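Local coordinates for thin, isoform D (Drosophila melanogaster, PDB 6XG7), which probably acts as a zinc-binding ubiquitin-protein transferase, of which this chain is the NHL-repeat beta-propeller, a region thought to bind partner proteins, at residues 141-149 / 188-196. Sequence-based numbering, arbitrary orientation.
Sequences YPWGVTTDA and HPHYIAVSN
W143 reaches from strand 142-147 to H190 and Y191 of segment 188-196, on the equivalent strand of the next NHL repeat. A chi1 of -158° sets CG opposite the backbone N and swings the indole over to the H190-Y191 backbone. CB and CG pass the H190 carbonyl, and CD1 lies 3.3 Å from H190 O. CD1 also reaches over one face of the Y191 ring, making an edge-to-face pair with planes at 86°. At the pyrrole edge, NE1 gives a weak hydrogen bond to Y191 OH, 3.2 Å away, and that hydroxyl also bonds E284. One face of the indole takes the edge of H190, planes at 73°. H190 CD2 stands over this face, near CD2, CE2 and CZ2 of W143 and closest to CE2 at 3.5 Å, while ND1 of the imidazole bonds S205. Replacing W143 with an alanine would probably leave the H190 edge and the Y191 face without their shared aromatic partner and Y191 OH without its indole donor. Next along, G144 N donates to H190 O (2.7 Å), the sole direct backbone bond between the two segments; the H190-Y191 backbone comes so close to G144 that no room remains for a side chain. Farther on, I192 CG2 packs on the G144-V145 peptide, and T146 CG2 touches V194 CG2 at 3.6 Å. One water bridges T146 OG1 and V194 N, accepting from the latter. With a single direct backbone hydrogen bond, these nearly parallel strands do not pair as sheet neighbours; side chains mainly join the blades here, the indole N-H held weakly by Y191 OH.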
ATOM      1  N   TYR A 141     -15.356  -1.904  -0.565  1.00  9.97           N
ATOM      2  CA  TYR A 141     -14.113  -2.378   0.033  1.00 10.45           C
ATOM      3  C   TYR A 141     -12.934  -1.550  -0.459  1.00 10.06           C
ATOM      4  O   TYR A 141     -12.092  -2.032  -1.231  1.00 11.35           O
ATOM      5  CB  TYR A 141     -13.869  -3.873  -0.206  1.00 11.02           C
ATOM      6  CG  TYR A 141     -15.051  -4.704   0.199  1.00 11.22           C
ATOM      7  CD1 TYR A 141     -15.294  -5.050   1.536  1.00 11.61           C
ATOM      8  CD2 TYR A 141     -15.956  -5.137  -0.749  1.00 12.26           C
ATOM      9  CE1 TYR A 141     -16.407  -5.802   1.900  1.00 11.81           C
ATOM     10  CE2 TYR A 141     -17.071  -5.868  -0.399  1.00 12.86           C
ATOM     11  CZ  TYR A 141     -17.290  -6.204   0.911  1.00 11.54           C
ATOM     12  OH  TYR A 141     -18.407  -6.938   1.208  1.00 13.40           O
ATOM     13  N   PRO A 142     -12.832  -0.296  -0.031  1.00 10.01           N
ATOM     14  CA  PRO A 142     -11.620   0.466  -0.337  1.00 10.03           C
ATOM     15  C   PRO A 142     -10.432  -0.201   0.329  1.00  9.73           C
ATOM     16  O   PRO A 142     -10.501  -0.624   1.484  1.00 10.14           O
ATOM     17  CB  PRO A 142     -11.907   1.842   0.265  1.00 10.31           C
ATOM     18  CG  PRO A 142     -12.801   1.557   1.426  1.00 11.33           C
ATOM     19  CD  PRO A 142     -13.659   0.381   0.988  1.00 10.64           C
ATOM     20  N   TRP A 143      -9.338  -0.305  -0.416  1.00  9.71           N
ATOM     21  CA  TRP A 143      -8.193  -1.085   0.025  1.00 10.12           C
ATOM     22  C   TRP A 143      -6.951  -0.195   0.057  1.00 10.30           C
ATOM     23  O   TRP A 143      -6.715   0.501   1.046  1.00 12.36           O
ATOM     24  CB  TRP A 143      -8.028  -2.349  -0.826  1.00 11.87           C
ATOM     25  CG  TRP A 143      -7.239  -3.421  -0.110  1.00 14.90           C
ATOM     26  CD1 TRP A 143      -5.890  -3.432   0.127  1.00 16.56           C
ATOM     27  CD2 TRP A 143      -7.752  -4.612   0.494  1.00 15.19           C
ATOM     28  NE1 TRP A 143      -5.538  -4.549   0.832  1.00 17.26           N
ATOM     29  CE2 TRP A 143      -6.654  -5.291   1.070  1.00 15.10           C
ATOM     30  CE3 TRP A 143      -9.023  -5.170   0.607  1.00 17.56           C
ATOM     31  CZ2 TRP A 143      -6.787  -6.501   1.745  1.00 17.73           C
ATOM     32  CZ3 TRP A 143      -9.154  -6.389   1.277  1.00 20.14           C
ATOM     33  CH2 TRP A 143      -8.040  -7.040   1.823  1.00 20.36           C
ATOM     34  N   GLY A 144      -6.161  -0.162  -1.009  1.00 11.09           N
ATOM     35  CA  GLY A 144      -5.015   0.722  -1.030  1.00 11.10           C
ATOM     36  C   GLY A 144      -5.421   2.179  -1.172  1.00  9.76           C
ATOM     37  O   GLY A 144      -6.434   2.521  -1.796  1.00 11.19           O
ATOM     38  N   VAL A 145      -4.592   3.052  -0.607  1.00  9.43           N
ATOM     39  CA  VAL A 145      -4.771   4.494  -0.705  1.00  9.75           C
ATOM     40  C   VAL A 145      -3.397   5.145  -0.791  1.00  9.99           C
ATOM     41  O   VAL A 145      -2.431   4.693  -0.171  1.00 10.97           O
ATOM     42  CB  VAL A 145      -5.630   5.026   0.468  1.00 12.29           C
ATOM     43  CG1 VAL A 145      -4.947   4.805   1.807  1.00 12.60           C
ATOM     44  CG2 VAL A 145      -5.991   6.480   0.247  1.00 15.53           C
ATOM     45  N   THR A 146      -3.300   6.194  -1.602  1.00 10.26           N
ATOM     46  CA  THR A 146      -2.070   6.967  -1.693  1.00 10.62           C
ATOM     47  C   THR A 146      -2.419   8.409  -2.041  1.00  9.71           C
ATOM     48  O   THR A 146      -3.578   8.744  -2.309  1.00 10.71           O
ATOM     49  CB  THR A 146      -1.092   6.342  -2.699  1.00 13.39           C
ATOM     50  OG1 THR A 146       0.212   6.907  -2.512  1.00 16.32           O
ATOM     51  CG2 THR A 146      -1.570   6.565  -4.136  1.00 13.99           C
ATOM     52  N   THR A 147      -1.402   9.264  -2.028  1.00 11.14           N
ATOM     53  CA  THR A 147      -1.578  10.680  -2.321  1.00 11.44           C
ATOM     54  C   THR A 147      -0.472  11.163  -3.249  1.00 13.21           C
ATOM     55  O   THR A 147       0.597  10.555  -3.350  1.00 15.47           O
ATOM     56  CB  THR A 147      -1.601  11.559  -1.049  1.00 12.69           C
ATOM     57  OG1 THR A 147      -0.286  11.656  -0.480  1.00 14.03           O
ATOM     58  CG2 THR A 147      -2.593  11.016  -0.032  1.00 13.49           C
ATOM     59  N   ASP A 148      -0.740  12.267  -3.929  1.00 13.64           N
ATOM     60  CA  ASP A 148       0.255  12.900  -4.789  1.00 14.53           C
ATOM     61  C   ASP A 148       0.795  14.190  -4.164  1.00 16.44           C
ATOM     62  O   ASP A 148       0.419  14.584  -3.052  1.00 17.53           O
ATOM     63  CB  ASP A 148      -0.278  13.087  -6.210  1.00 15.75           C
ATOM     64  CG  ASP A 148      -1.377  14.131  -6.318  1.00 15.39           C
ATOM     65  OD1 ASP A 148      -1.569  14.929  -5.388  1.00 16.18           O
ATOM     66  OD2 ASP A 148      -2.045  14.162  -7.375  1.00 15.82           O
ATOM     67  N   ALA A 149       1.706  14.845  -4.900  1.00 17.53           N
ATOM     68  CA  ALA A 149       2.378  16.044  -4.397  1.00 21.12           C
ATOM     69  C   ALA A 149       1.416  17.183  -4.096  1.00 22.00           C
ATOM     70  O   ALA A 149       1.753  18.070  -3.309  1.00 25.25           O
ATOM     71  CB  ALA A 149       3.433  16.538  -5.397  1.00 23.23           C
ATOM     72  N   HIS A 188      -9.989  -7.093  -8.957  1.00 15.25           N
ATOM     73  CA  HIS A 188      -9.615  -7.110  -7.546  0.52 16.50           C
ATOM     74  C   HIS A 188      -8.325  -6.330  -7.304  1.00 15.31           C
ATOM     75  O   HIS A 188      -7.395  -6.876  -6.695  1.00 17.19           O
ATOM     76  CB  HIS A 188      -9.386  -8.539  -7.032  0.52 18.11           C
ATOM     77  CG  HIS A 188     -10.613  -9.397  -6.997  0.52 19.55           C
ATOM     78  ND1 HIS A 188     -10.952 -10.162  -5.902  0.52 19.84           N
ATOM     79  CD2 HIS A 188     -11.564  -9.635  -7.930  0.52 19.98           C
ATOM     80  CE1 HIS A 188     -12.065 -10.826  -6.156  0.52 21.06           C
ATOM     81  NE2 HIS A 188     -12.458 -10.525  -7.381  0.52 21.38           N
ATOM     82  N   PRO A 189      -8.220  -5.080  -7.747  1.00 14.51           N
ATOM     83  CA  PRO A 189      -7.017  -4.301  -7.457  1.00 14.89           C
ATOM     84  C   PRO A 189      -6.932  -4.047  -5.960  1.00 14.03           C
ATOM     85  O   PRO A 189      -7.940  -3.771  -5.302  1.00 15.56           O
ATOM     86  CB  PRO A 189      -7.254  -3.003  -8.231  1.00 16.37           C
ATOM     87  CG  PRO A 189      -8.774  -2.848  -8.187  1.00 15.77           C
ATOM     88  CD  PRO A 189      -9.284  -4.254  -8.354  1.00 16.02           C
ATOM     89  N   HIS A 190      -5.719  -4.149  -5.418  1.00 12.99           N
ATOM     90  CA  HIS A 190      -5.504  -3.990  -3.985  1.00 11.73           C
ATOM     91  C   HIS A 190      -4.735  -2.727  -3.617  1.00 11.90           C
ATOM     92  O   HIS A 190      -5.212  -1.957  -2.795  1.00 15.26           O
ATOM     93  CB  HIS A 190      -4.808  -5.218  -3.381  1.00 14.64           C
ATOM     94  CG  HIS A 190      -5.711  -6.393  -3.179  1.00 15.02           C
ATOM     95  ND1 HIS A 190      -6.128  -7.189  -4.218  1.00 17.23           N
ATOM     96  CD2 HIS A 190      -6.295  -6.894  -2.066  1.00 16.00           C
ATOM     97  CE1 HIS A 190      -6.912  -8.150  -3.754  1.00 17.10           C
ATOM     98  NE2 HIS A 190      -7.026  -7.994  -2.448  1.00 16.68           N
ATOM     99  N   TYR A 191      -3.532  -2.525  -4.137  1.00 10.04           N
ATOM    100  CA  TYR A 191      -2.687  -1.435  -3.686  1.00  9.75           C
ATOM    101  C   TYR A 191      -2.306  -0.511  -4.834  1.00 10.53           C
ATOM    102  O   TYR A 191      -2.501  -0.820  -6.018  1.00 10.71           O
ATOM    103  CB  TYR A 191      -1.457  -1.983  -2.951  1.00 10.67           C
ATOM    104  CG  TYR A 191      -1.773  -2.635  -1.623  1.00 10.40           C
ATOM    105  CD1 TYR A 191      -1.852  -1.882  -0.460  1.00 11.15           C
ATOM    106  CD2 TYR A 191      -1.975  -4.014  -1.518  1.00 11.19           C
ATOM    107  CE1 TYR A 191      -2.125  -2.472   0.763  1.00 13.12           C
ATOM    108  CE2 TYR A 191      -2.255  -4.614  -0.290  1.00 12.56           C
ATOM    109  CZ  TYR A 191      -2.324  -3.835   0.846  1.00 13.88           C
ATOM    110  OH  TYR A 191      -2.590  -4.394   2.082  1.00 15.18           O
ATOM    111  N   ILE A 192      -1.776   0.653  -4.457  1.00 10.14           N
ATOM    112  CA  ILE A 192      -1.618   1.762  -5.386  1.00  9.89           C
ATOM    113  C   ILE A 192      -0.475   2.663  -4.942  1.00 10.09           C
ATOM    114  O   ILE A 192      -0.203   2.834  -3.750  1.00 11.59           O
ATOM    115  CB  ILE A 192      -2.965   2.529  -5.510  1.00 10.81           C
ATOM    116  CG1 ILE A 192      -2.940   3.605  -6.592  1.00 13.08           C
ATOM    117  CG2 ILE A 192      -3.381   3.117  -4.148  1.00 11.78           C
ATOM    118  CD1 ILE A 192      -4.361   4.066  -6.923  1.00 13.89           C
ATOM    119  N   ALA A 193       0.174   3.284  -5.922  1.00 10.30           N
ATOM    120  CA  ALA A 193       1.227   4.260  -5.687  1.00 11.82           C
ATOM    121  C   ALA A 193       1.163   5.278  -6.815  1.00 11.25           C
ATOM    122  O   ALA A 193       0.712   4.969  -7.915  1.00 13.32           O
ATOM    123  CB  ALA A 193       2.609   3.604  -5.649  1.00 13.00           C
ATOM    124  N   VAL A 194       1.597   6.496  -6.540  1.00 10.88           N
ATOM    125  CA  VAL A 194       1.644   7.551  -7.546  1.00 12.05           C
ATOM    126  C   VAL A 194       3.058   8.120  -7.580  1.00 12.62           C
ATOM    127  O   VAL A 194       3.598   8.525  -6.545  1.00 14.77           O
ATOM    128  CB  VAL A 194       0.609   8.661  -7.277  1.00 13.44           C
ATOM    129  CG1 VAL A 194       0.711   9.750  -8.332  1.00 16.03           C
ATOM    130  CG2 VAL A 194      -0.790   8.097  -7.293  1.00 16.81           C
ATOM    131  N   SER A 195       3.650   8.149  -8.770  1.00 13.55           N
ATOM    132  CA  SER A 195       5.026   8.583  -8.954  1.00 13.28           C
ATOM    133  C   SER A 195       5.128  10.111  -9.056  1.00 13.86           C
ATOM    134  O   SER A 195       4.141  10.819  -9.275  1.00 16.13           O
ATOM    135  CB  SER A 195       5.590   7.968 -10.232  1.00 13.67           C
ATOM    136  OG  SER A 195       4.929   8.508 -11.357  1.00 16.14           O
ATOM    137  N   ASN A 196       6.365  10.614  -8.935  1.00 14.88           N
ATOM    138  CA  ASN A 196       6.646  12.027  -9.184  1.00 17.47           C
ATOM    139  C   ASN A 196       6.333  12.428 -10.620  1.00 19.17           C
ATOM    140  O   ASN A 196       6.103  13.614 -10.902  1.00 22.33           O
ATOM    141  CB  ASN A 196       8.123  12.324  -8.903  1.00 18.67           C
ATOM    142  CG  ASN A 196       8.382  12.636  -7.455  1.00 20.01           C
ATOM    143  OD1 ASN A 196       7.553  13.252  -6.788  1.00 21.39           O
ATOM    144  ND2 ASN A 196       9.538  12.223  -6.956  1.00 19.33           N
TER
HETATM  145  O   HOH W   1       2.618   6.805  -3.850  1.00 20.18           O